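Local structure of sarcosine oxidase (Pyrococcus horikoshii, 1Y56) at residues T271-L281 / I300-Y308; V242-L252 / S285-P293. The protein probably oxidises L-proline as the flavin-dependent beta subunit of an L-proline dehydrogenase, a FAD-dependent oxidoreductase that also contacts FMN. All coordinates share one frame; numbering follows the deposited sequence.

Contact 1 (T271-L281 / I300-Y308); sequences TYDLTPTYEFL and ILRTWAGYY. With FMN (flavin mononucleotide), chain E.
Y307 donates its OH to Y272 O, 2.6 Å away, meeting a lone pair in the carbonyl plane (C=O...donor angle 134°). Beside it the rings form a T-shaped pair: the edge of Y272 is turned to the face of Y307, centroids 5.6 Å apart, planes at 84°. Y307 also carries L274, whose CD1 approaches Y307 CD1 at 3.7 Å while CD2 lies near the hydroxyl end. Farther along, as the loop before helix 278-291 packs on strand 299-310, T303 presents CG2 to the edge of F280, and L281 CD2 meets I300 CD1 at 3.8 Å.

W304 turns away from 271-281, toward FMN. Its CB lies 3.5 Å from O4' of the ribityl chain; CG, between the backbone N and the carbonyl carbon (chi1 70°), sits by O4' and C4' and lays the indole against the flavin. CD2 is 3.7 Å from FMN C1', CE3 and CZ3 lie by C1' and N10, CE2 by C9, CH2 by C9 and C9A, and CZ2 reaches FMN C9 at 3.3 Å. NE1 is hydrogen-bonded to R46 O. R302 NH2 donates to the same FMN O4', 3.2 Å away, while NE and NH1 bond to a neighbouring protein chain. With an alanine in place of W304, FMN would probably lose aromatic cover and R46 O its indole donor. Strand 300-308 packs mainly apolar groups on 271-281 and gives FMN an interface site.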
loop_
_atom_site.group_PDB
_atom_site.type_symbol
_atom_site.label_atom_id
_atom_site.label_comp_id
_atom_site.label_asym_id
_atom_site.label_seq_id
_atom_site.Cartn_x
_atom_site.Cartn_y
_atom_site.Cartn_z
ATOM N N THR B 271 21.419 21.714 -25.082
ATOM C CA THR B 271 20.448 20.880 -24.345
ATOM C C THR B 271 19.677 19.947 -25.280
ATOM O O THR B 271 19.576 20.218 -26.475
ATOM C CB THR B 271 19.419 21.745 -23.579
ATOM O OG1 THR B 271 18.475 20.904 -22.904
ATOM C CG2 THR B 271 18.648 22.647 -24.540
ATOM N N TYR B 272 19.139 18.853 -24.746
ATOM C CA TYR B 272 18.195 18.022 -25.511
ATOM C C TYR B 272 16.755 18.293 -25.089
ATOM O O TYR B 272 15.823 17.736 -25.660
ATOM C CB TYR B 272 18.502 16.522 -25.394
ATOM C CG TYR B 272 19.580 16.013 -26.328
ATOM C CD1 TYR B 272 20.855 15.692 -25.845
ATOM C CD2 TYR B 272 19.330 15.845 -27.691
ATOM C CE1 TYR B 272 21.859 15.226 -26.693
ATOM C CE2 TYR B 272 20.326 15.371 -28.555
ATOM C CZ TYR B 272 21.591 15.066 -28.049
ATOM O OH TYR B 272 22.583 14.597 -28.894
ATOM N N ASP B 273 16.592 19.153 -24.087
ATOM C CA ASP B 273 15.283 19.565 -23.571
ATOM C C ASP B 273 14.440 20.237 -24.661
ATOM O O ASP B 273 14.931 21.122 -25.368
ATOM C CB ASP B 273 15.506 20.530 -22.387
ATOM C CG ASP B 273 14.236 21.255 -21.940
ATOM O OD1 ASP B 273 13.203 20.586 -21.735
ATOM O OD2 ASP B 273 14.282 22.495 -21.772
ATOM N N LEU B 274 13.193 19.803 -24.825
ATOM C CA LEU B 274 12.232 20.604 -25.586
ATOM C C LEU B 274 11.452 21.473 -24.588
ATOM O O LEU B 274 12.069 22.068 -23.689
ATOM C CB LEU B 274 11.351 19.748 -26.498
ATOM C CG LEU B 274 12.007 19.215 -27.798
ATOM C CD1 LEU B 274 13.211 20.055 -28.242
ATOM C CD2 LEU B 274 12.392 17.732 -27.756
ATOM N N THR B 275 10.132 21.559 -24.704
ATOM C CA THR B 275 9.338 22.372 -23.735
ATOM C C THR B 275 9.574 23.902 -23.829
ATOM O O THR B 275 10.647 24.421 -23.487
ATOM C CB THR B 275 9.426 21.894 -22.212
ATOM O OG1 THR B 275 10.644 22.343 -21.622
ATOM C CG2 THR B 275 9.314 20.354 -22.063
ATOM N N PRO B 276 8.562 24.620 -24.323
ATOM C CA PRO B 276 8.660 26.052 -24.530
ATOM C C PRO B 276 8.788 26.861 -23.240
ATOM O O PRO B 276 8.508 26.357 -22.161
ATOM C CB PRO B 276 7.360 26.384 -25.259
ATOM C CG PRO B 276 6.451 25.268 -24.981
ATOM C CD PRO B 276 7.273 24.074 -24.777
ATOM N N THR B 277 9.205 28.115 -23.366
ATOM C CA THR B 277 9.432 28.962 -22.207
ATOM C C THR B 277 8.605 30.248 -22.279
ATOM O O THR B 277 8.391 30.791 -23.355
ATOM C CB THR B 277 10.947 29.282 -22.043
ATOM O OG1 THR B 277 11.331 30.357 -22.912
ATOM C CG2 THR B 277 11.790 28.053 -22.364
ATOM N N TYR B 278 8.162 30.739 -21.122
ATOM C CA TYR B 278 7.464 32.042 -20.999
ATOM C C TYR B 278 8.224 33.235 -21.582
ATOM O O TYR B 278 7.603 34.155 -22.127
ATOM C CB TYR B 278 7.119 32.336 -19.536
ATOM C CG TYR B 278 6.559 33.720 -19.280
ATOM C CD1 TYR B 278 5.262 34.052 -19.667
ATOM C CD2 TYR B 278 7.329 34.702 -18.640
ATOM C CE1 TYR B 278 4.749 35.325 -19.432
ATOM C CE2 TYR B 278 6.823 35.973 -18.391
ATOM C CZ TYR B 278 5.531 36.276 -18.788
ATOM O OH TYR B 278 5.019 37.531 -18.552
ATOM N N GLU B 279 9.580 33.127 -21.630
ATOM C CA GLU B 279 10.423 34.278 -21.906
ATOM C C GLU B 279 10.356 34.437 -23.449
ATOM O O GLU B 279 10.219 35.560 -23.970
ATOM C CB GLU B 279 11.896 34.010 -21.519
ATOM C CG GLU B 279 12.054 32.973 -20.363
ATOM C CD GLU B 279 11.634 33.598 -19.033
ATOM O OE1 GLU B 279 10.432 33.492 -18.661
ATOM O OE2 GLU B 279 12.495 34.245 -18.364
ATOM N N PHE B 280 10.441 33.290 -24.147
ATOM C CA PHE B 280 10.217 33.242 -25.586
ATOM C C PHE B 280 8.853 33.783 -25.960
ATOM O O PHE B 280 8.743 34.509 -26.942
ATOM C CB PHE B 280 10.367 31.831 -26.151
ATOM C CG PHE B 280 9.849 31.694 -27.550
ATOM C CD1 PHE B 280 10.563 32.215 -28.622
ATOM C CD2 PHE B 280 8.628 31.073 -27.796
ATOM C CE1 PHE B 280 10.079 32.110 -29.924
ATOM C CE2 PHE B 280 8.133 30.966 -29.095
ATOM C CZ PHE B 280 8.862 31.488 -30.160
ATOM N N LEU B 281 7.824 33.417 -25.188
ATOM C CA LEU B 281 6.453 33.874 -25.436
ATOM C C LEU B 281 6.394 35.399 -25.455
ATOM O O LEU B 281 5.777 36.004 -26.332
ATOM C CB LEU B 281 5.514 33.359 -24.345
ATOM C CG LEU B 281 4.078 32.872 -24.625
ATOM C CD1 LEU B 281 3.154 33.337 -23.506
ATOM C CD2 LEU B 281 3.525 33.305 -25.983
ATOM N N ILE B 300 -2.530 33.989 -30.001
ATOM C CA ILE B 300 -1.513 32.932 -30.037
ATOM C C ILE B 300 -2.175 31.637 -29.598
ATOM O O ILE B 300 -2.869 31.627 -28.591
ATOM C CB ILE B 300 -0.340 33.220 -29.102
ATOM C CG1 ILE B 300 0.471 34.395 -29.613
ATOM C CG2 ILE B 300 0.564 32.009 -28.994
ATOM C CD1 ILE B 300 1.336 35.033 -28.554
ATOM N N LEU B 301 -1.966 30.556 -30.348
ATOM C CA LEU B 301 -2.617 29.276 -30.045
ATOM C C LEU B 301 -1.736 28.311 -29.279
ATOM O O LEU B 301 -2.176 27.715 -28.302
ATOM C CB LEU B 301 -3.111 28.592 -31.319
ATOM C CG LEU B 301 -4.274 29.268 -32.045
ATOM C CD1 LEU B 301 -4.697 28.432 -33.239
ATOM C CD2 LEU B 301 -5.454 29.528 -31.115
ATOM N N ARG B 302 -0.497 28.160 -29.737
ATOM C CA ARG B 302 0.463 27.217 -29.183
ATOM C C ARG B 302 1.879 27.716 -29.474
ATOM O O ARG B 302 2.102 28.548 -30.358
ATOM C CB ARG B 302 0.241 25.810 -29.778
ATOM C CG ARG B 302 1.365 24.776 -29.515
ATOM C CD ARG B 302 1.031 23.370 -30.053
ATOM N NE ARG B 302 0.198 22.646 -29.099
ATOM C CZ ARG B 302 0.553 21.545 -28.434
ATOM N NH1 ARG B 302 -0.305 20.999 -27.579
ATOM N NH2 ARG B 302 1.740 20.977 -28.624
ATOM N N THR B 303 2.825 27.184 -28.709
ATOM C CA THR B 303 4.242 27.451 -28.857
ATOM C C THR B 303 4.936 26.098 -28.776
ATOM O O THR B 303 4.467 25.224 -28.046
ATOM C CB THR B 303 4.703 28.332 -27.703
ATOM O OG1 THR B 303 4.339 29.686 -27.982
ATOM C CG2 THR B 303 6.193 28.268 -27.521
ATOM N N TRP B 304 6.022 25.901 -29.525
ATOM C CA TRP B 304 6.801 24.667 -29.389
ATOM C C TRP B 304 8.316 24.875 -29.534
ATOM O O TRP B 304 8.774 26.000 -29.747
ATOM C CB TRP B 304 6.297 23.583 -30.347
ATOM C CG TRP B 304 6.590 23.859 -31.769
ATOM C CD1 TRP B 304 7.622 23.363 -32.500
ATOM C CD2 TRP B 304 5.842 24.695 -32.640
ATOM N NE1 TRP B 304 7.571 23.848 -33.778
ATOM C CE2 TRP B 304 6.482 24.669 -33.892
ATOM C CE3 TRP B 304 4.687 25.471 -32.486
ATOM C CZ2 TRP B 304 6.006 25.380 -34.989
ATOM C CZ3 TRP B 304 4.221 26.185 -33.568
ATOM C CH2 TRP B 304 4.878 26.131 -34.806
ATOM N N ALA B 305 9.076 23.786 -29.407
ATOM C CA ALA B 305 10.529 23.832 -29.494
ATOM C C ALA B 305 11.106 22.704 -30.354
ATOM O O ALA B 305 10.446 21.690 -30.609
ATOM C CB ALA B 305 11.142 23.792 -28.099
ATOM N N GLY B 306 12.353 22.889 -30.786
ATOM C CA GLY B 306 13.071 21.887 -31.559
ATOM C C GLY B 306 14.559 22.170 -31.532
ATOM O O GLY B 306 15.003 23.227 -31.051
ATOM N N TYR B 307 15.330 21.230 -32.062
ATOM C CA TYR B 307 16.779 21.344 -32.055
ATOM C C TYR B 307 17.316 22.088 -33.272
ATOM O O TYR B 307 16.894 21.839 -34.399
ATOM C CB TYR B 307 17.418 19.955 -32.023
ATOM C CG TYR B 307 16.914 19.044 -30.937
ATOM C CD1 TYR B 307 16.587 19.535 -29.672
ATOM C CD2 TYR B 307 16.798 17.678 -31.161
ATOM C CE1 TYR B 307 16.131 18.684 -28.670
ATOM C CE2 TYR B 307 16.351 16.825 -30.174
ATOM C CZ TYR B 307 16.017 17.330 -28.932
ATOM O OH TYR B 307 15.573 16.472 -27.951
ATOM N N TYR B 308 18.237 23.014 -33.044
ATOM C CA TYR B 308 19.192 23.342 -34.077
ATOM C C TYR B 308 20.362 22.434 -33.724
ATOM O O TYR B 308 20.725 22.324 -32.551
ATOM C CB TYR B 308 19.638 24.793 -33.968
ATOM C CG TYR B 308 18.785 25.850 -34.651
ATOM C CD1 TYR B 308 17.439 25.616 -35.003
ATOM C CD2 TYR B 308 19.326 27.122 -34.907
ATOM C CE1 TYR B 308 16.664 26.628 -35.613
ATOM C CE2 TYR B 308 18.576 28.131 -35.500
ATOM C CZ TYR B 308 17.249 27.888 -35.856
ATOM O OH TYR B 308 16.539 28.917 -36.449
HETATM N N1 FMN E . 0.193 23.638 -33.447
HETATM C C2 FMN E . -1.085 24.073 -33.350
HETATM O O2 FMN E . -1.684 23.998 -32.252
HETATM N N3 FMN E . -1.725 24.589 -34.417
HETATM C C4 FMN E . -1.100 24.677 -35.608
HETATM O O4 FMN E . -1.704 25.155 -36.592
HETATM C C4A FMN E . 0.223 24.234 -35.736
HETATM N N5 FMN E . 0.880 24.308 -36.926
HETATM C C5A FMN E . 2.163 23.883 -37.074
HETATM C C6 FMN E . 2.787 23.985 -38.323
HETATM C C7 FMN E . 4.103 23.554 -38.503
HETATM C C7M FMN E . 4.719 23.688 -39.880
HETATM C C8 FMN E . 4.797 23.013 -37.410
HETATM C C8M FMN E . 6.198 22.540 -37.527
HETATM C C9 FMN E . 4.174 22.907 -36.163
HETATM C C9A FMN E . 2.857 23.342 -35.983
HETATM N N10 FMN E . 2.189 23.248 -34.732
HETATM C C10 FMN E . 0.861 23.705 -34.614
HETATM C "C1'" FMN E . 2.853 22.722 -33.550
HETATM C "C2'" FMN E . 2.737 21.223 -33.453
HETATM O "O2'" FMN E . 1.825 20.934 -32.378
HETATM C "C3'" FMN E . 4.174 20.704 -33.270
HETATM O "O3'" FMN E . 4.393 19.455 -33.951
HETATM C "C4'" FMN E . 4.509 20.556 -31.821
HETATM O "O4'" FMN E . 3.873 21.198 -30.994
HETATM C "C5'" FMN E . 5.617 19.614 -31.399
HETATM O "O5'" FMN E . 5.087 18.700 -30.445
HETATM P P FMN E . 5.119 19.035 -28.868
HETATM O O1P FMN E . 6.563 18.802 -28.505
HETATM O O2P FMN E . 4.131 18.061 -28.281
HETATM O O3P FMN E . 4.699 20.468 -28.709
#

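Contact 2 (V242-L252 / S285-P293); sequences VISFKYGHAYL and SYYFTKIIP
Y247 offers one ring face to K290, whose CB stands 3.9 Å from the ring centroid and only 1° off its normal, a CH-pi contact, with CG also over the face and CD running toward the hydroxyl end. The Y287 ring in turn receives the turn backbone on one face: G248 CA is 3.9 Å from its centroid, and the Y247 carbonyl sits nearer the rim. On F288, L252 CB lies over one face, 4.0 Å from the centroid, while A250 CB comes in at the edge.

These groups pack a beta hairpin, strands 241-244 and 250-253, against the C-terminal half of helix 278-291. Strand 250-252 and helix 285-291 cross at -67°, their axes approaching to 8.9 Å. The hairpin is antiparallel, with V242 and L252 a hydrogen-bonded pair, and no hydrogen bond links it to the helix. G248 has positive phi, and a beta carbon there would run into Y287 CE2.

I291 directs its CB toward the hairpin. Its CD1 meets V242 CG2 tip to tip, and its CG1 slides past L252 CD1 at 3.8 Å. Y247 OH and S244 OG find their partners outside the helix: Y247 OH is hydrogen-bonded to E133 OE1, and S244 OG, also bonded to Y92 OH, accepts from Y247 N at 3.3 Å in an ST motif.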
loop_
_atom_site.group_PDB
_atom_site.type_symbol
_atom_site.label_atom_id
_atom_site.label_comp_id
_atom_site.label_asym_id
_atom_site.label_seq_id
_atom_site.Cartn_x
_atom_site.Cartn_y
_atom_site.Cartn_z
ATOM N N VAL B 242 9.336 36.785 -43.931
ATOM C CA VAL B 242 9.926 38.081 -43.588
ATOM C C VAL B 242 10.928 37.932 -42.436
ATOM O O VAL B 242 10.614 37.339 -41.393
ATOM C CB VAL B 242 8.875 39.248 -43.417
ATOM C CG1 VAL B 242 7.465 38.737 -43.388
ATOM C CG2 VAL B 242 9.170 40.103 -42.216
ATOM N N ILE B 243 12.139 38.444 -42.660
ATOM C CA ILE B 243 13.208 38.400 -41.673
ATOM C C ILE B 243 13.495 39.798 -41.175
ATOM O O ILE B 243 13.580 40.741 -41.969
ATOM C CB ILE B 243 14.518 37.809 -42.261
ATOM C CG1 ILE B 243 14.251 36.498 -43.012
ATOM C CG2 ILE B 243 15.597 37.640 -41.169
ATOM C CD1 ILE B 243 13.720 35.353 -42.161
ATOM N N SER B 244 13.640 39.925 -39.859
ATOM C CA SER B 244 14.128 41.161 -39.258
ATOM C C SER B 244 15.287 40.873 -38.300
ATOM O O SER B 244 15.069 40.438 -37.164
ATOM C CB SER B 244 13.000 41.896 -38.544
ATOM O OG SER B 244 13.476 43.098 -37.980
ATOM N N PHE B 245 16.518 41.089 -38.768
ATOM C CA PHE B 245 17.687 40.924 -37.919
ATOM C C PHE B 245 17.619 41.907 -36.753
ATOM O O PHE B 245 17.827 41.518 -35.605
ATOM C CB PHE B 245 18.989 41.129 -38.693
ATOM C CG PHE B 245 19.498 39.893 -39.389
ATOM C CD1 PHE B 245 20.162 39.993 -40.606
ATOM C CD2 PHE B 245 19.327 38.626 -38.833
ATOM C CE1 PHE B 245 20.649 38.847 -41.258
ATOM C CE2 PHE B 245 19.810 37.469 -39.489
ATOM C CZ PHE B 245 20.473 37.591 -40.699
ATOM N N LYS B 246 17.298 43.166 -37.037
ATOM C CA LYS B 246 17.267 44.170 -35.989
ATOM C C LYS B 246 16.320 43.783 -34.858
ATOM O O LYS B 246 16.674 43.906 -33.696
ATOM C CB LYS B 246 16.934 45.549 -36.550
ATOM C CG LYS B 246 16.468 46.557 -35.511
ATOM C CD LYS B 246 16.267 47.939 -36.120
ATOM C CE LYS B 246 15.414 48.851 -35.233
ATOM N NZ LYS B 246 16.202 49.411 -34.100
ATOM N N TYR B 247 15.124 43.302 -35.181
ATOM C CA TYR B 247 14.187 42.901 -34.125
ATOM C C TYR B 247 14.296 41.416 -33.733
ATOM O O TYR B 247 13.360 40.644 -33.892
ATOM C CB TYR B 247 12.749 43.304 -34.467
ATOM C CG TYR B 247 12.505 44.801 -34.411
ATOM C CD1 TYR B 247 12.106 45.512 -35.552
ATOM C CD2 TYR B 247 12.682 45.511 -33.219
ATOM C CE1 TYR B 247 11.893 46.895 -35.499
ATOM C CE2 TYR B 247 12.468 46.888 -33.155
ATOM C CZ TYR B 247 12.079 47.571 -34.295
ATOM O OH TYR B 247 11.874 48.923 -34.220
ATOM N N GLY B 248 15.505 40.983 -33.382
ATOM C CA GLY B 248 15.734 39.803 -32.546
ATOM C C GLY B 248 15.848 38.565 -33.448
ATOM O O GLY B 248 15.456 37.462 -33.052
ATOM N N HIS B 249 16.390 38.741 -34.653
ATOM C CA HIS B 249 16.414 37.671 -35.657
ATOM C C HIS B 249 15.035 37.021 -35.827
ATOM O O HIS B 249 14.912 35.807 -35.981
ATOM C CB HIS B 249 17.499 36.625 -35.344
ATOM C CG HIS B 249 18.873 37.207 -35.178
ATOM N ND1 HIS B 249 19.203 38.486 -35.593
ATOM C CD2 HIS B 249 20.006 36.678 -34.657
ATOM C CE1 HIS B 249 20.472 38.724 -35.317
ATOM N NE2 HIS B 249 20.984 37.641 -34.756
ATOM N N ALA B 250 13.999 37.852 -35.788
ATOM C CA ALA B 250 12.652 37.393 -36.043
ATOM C C ALA B 250 12.532 36.909 -37.470
ATOM O O ALA B 250 13.069 37.520 -38.403
ATOM C CB ALA B 250 11.668 38.498 -35.799
ATOM N N TYR B 251 11.842 35.787 -37.621
ATOM C CA TYR B 251 11.335 35.350 -38.903
ATOM C C TYR B 251 9.852 35.029 -38.718
ATOM O O TYR B 251 9.472 34.418 -37.716
ATOM C CB TYR B 251 12.115 34.135 -39.398
ATOM C CG TYR B 251 11.935 32.880 -38.577
ATOM C CD1 TYR B 251 12.738 32.626 -37.472
ATOM C CD2 TYR B 251 10.967 31.938 -38.915
ATOM C CE1 TYR B 251 12.584 31.473 -36.726
ATOM C CE2 TYR B 251 10.799 30.782 -38.176
ATOM C CZ TYR B 251 11.614 30.549 -37.081
ATOM O OH TYR B 251 11.445 29.391 -36.339
ATOM N N LEU B 252 9.015 35.475 -39.649
ATOM C CA LEU B 252 7.608 35.065 -39.668
ATOM C C LEU B 252 7.009 34.988 -41.075
ATOM O O LEU B 252 7.394 35.739 -41.974
ATOM C CB LEU B 252 6.747 35.922 -38.726
ATOM C CG LEU B 252 6.476 37.425 -38.825
ATOM C CD1 LEU B 252 7.730 38.215 -38.903
ATOM C CD2 LEU B 252 5.606 37.736 -39.999
ATOM N N SER B 285 6.350 37.928 -29.049
ATOM C CA SER B 285 5.248 38.863 -29.123
ATOM C C SER B 285 5.733 40.300 -29.333
ATOM O O SER B 285 5.148 41.061 -30.096
ATOM C CB SER B 285 4.410 38.766 -27.859
ATOM O OG SER B 285 3.957 37.436 -27.667
ATOM N N TYR B 286 6.810 40.668 -28.653
ATOM C CA TYR B 286 7.350 42.007 -28.769
ATOM C C TYR B 286 7.906 42.233 -30.173
ATOM O O TYR B 286 7.606 43.251 -30.810
ATOM C CB TYR B 286 8.418 42.265 -27.703
ATOM C CG TYR B 286 9.168 43.536 -27.962
ATOM C CD1 TYR B 286 10.381 43.509 -28.630
ATOM C CD2 TYR B 286 8.642 44.783 -27.582
ATOM C CE1 TYR B 286 11.070 44.673 -28.912
ATOM C CE2 TYR B 286 9.332 45.962 -27.855
ATOM C CZ TYR B 286 10.546 45.890 -28.526
ATOM O OH TYR B 286 11.259 47.020 -28.826
ATOM N N TYR B 287 8.698 41.280 -30.660
ATOM C CA TYR B 287 9.367 41.441 -31.947
ATOM C C TYR B 287 8.415 41.461 -33.126
ATOM O O TYR B 287 8.514 42.340 -33.972
ATOM C CB TYR B 287 10.451 40.394 -32.133
ATOM C CG TYR B 287 11.600 40.637 -31.206
ATOM C CD1 TYR B 287 12.180 41.898 -31.122
ATOM C CD2 TYR B 287 12.113 39.620 -30.412
ATOM C CE1 TYR B 287 13.238 42.147 -30.278
ATOM C CE2 TYR B 287 13.181 39.851 -29.554
ATOM C CZ TYR B 287 13.742 41.121 -29.498
ATOM O OH TYR B 287 14.803 41.391 -28.662
ATOM N N PHE B 288 7.493 40.498 -33.164
ATOM C CA PHE B 288 6.542 40.347 -34.257
ATOM C C PHE B 288 5.705 41.603 -34.418
ATOM O O PHE B 288 5.523 42.093 -35.537
ATOM C CB PHE B 288 5.637 39.144 -33.998
ATOM C CG PHE B 288 6.220 37.825 -34.427
ATOM C CD1 PHE B 288 7.582 37.667 -34.626
ATOM C CD2 PHE B 288 5.392 36.723 -34.615
ATOM C CE1 PHE B 288 8.113 36.426 -35.029
ATOM C CE2 PHE B 288 5.918 35.480 -34.999
ATOM C CZ PHE B 288 7.281 35.336 -35.207
ATOM N N THR B 289 5.233 42.139 -33.295
ATOM C CA THR B 289 4.293 43.254 -33.303
ATOM C C THR B 289 4.972 44.581 -33.627
ATOM O O THR B 289 4.302 45.568 -33.964
ATOM C CB THR B 289 3.519 43.355 -31.980
ATOM O OG1 THR B 289 4.439 43.531 -30.895
ATOM C CG2 THR B 289 2.691 42.095 -31.749
ATOM N N LYS B 290 6.300 44.602 -33.506
ATOM C CA LYS B 290 7.115 45.712 -33.996
ATOM C C LYS B 290 7.166 45.648 -35.509
ATOM O O LYS B 290 7.112 46.691 -36.173
ATOM C CB LYS B 290 8.549 45.618 -33.477
ATOM C CG LYS B 290 8.805 46.240 -32.135
ATOM C CD LYS B 290 9.011 47.748 -32.243
ATOM C CE LYS B 290 7.797 48.517 -31.721
ATOM N NZ LYS B 290 8.275 49.725 -31.007
ATOM N N ILE B 291 7.288 44.426 -36.048
ATOM C CA ILE B 291 7.502 44.247 -37.491
ATOM C C ILE B 291 6.179 44.309 -38.281
ATOM O O ILE B 291 6.102 45.021 -39.281
ATOM C CB ILE B 291 8.495 43.052 -37.894
ATOM C CG1 ILE B 291 7.798 41.968 -38.675
ATOM C CG2 ILE B 291 9.305 42.475 -36.738
ATOM C CD1 ILE B 291 7.847 42.252 -40.123
ATOM N N ILE B 292 5.151 43.582 -37.846
ATOM C CA ILE B 292 3.813 43.814 -38.385
ATOM C C ILE B 292 2.838 44.003 -37.216
ATOM O O ILE B 292 2.489 43.045 -36.544
ATOM C CB ILE B 292 3.327 42.763 -39.501
ATOM C CG1 ILE B 292 2.193 41.875 -39.032
ATOM C CG2 ILE B 292 4.429 41.881 -40.085
ATOM C CD1 ILE B 292 0.824 42.444 -39.332
ATOM N N PRO B 293 2.455 45.264 -36.928
ATOM C CA PRO B 293 1.534 45.708 -35.872
ATOM C C PRO B 293 0.155 45.045 -35.786
ATOM O O PRO B 293 -0.402 44.971 -34.687
ATOM C CB PRO B 293 1.360 47.196 -36.176
ATOM C CG PRO B 293 2.647 47.575 -36.742
ATOM C CD PRO B 293 3.003 46.427 -37.645
#

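Overall arrangement
Helix 278-291 ties the two contacts together: its first turn belongs to contact 1 and its last turns to contact 2, and I300 CD1 touches S285 OG, 3.7 Å apart, where they meet. Their centres are about 17 Å apart, and both reach the same mixed sheet, contact 1 at strand 299-310, the last within this chain and continued by a strand of another protein chain, and contact 2 at two inner strands. Contact 2 is the more buried, joined by apolar and CH-pi packing without a hydrogen bond across it. Contact 1 is partly buried and includes a cross-segment hydrogen bond. Both border another protein chain and touch FAD, but contact 1 alone holds FMN-binding residues.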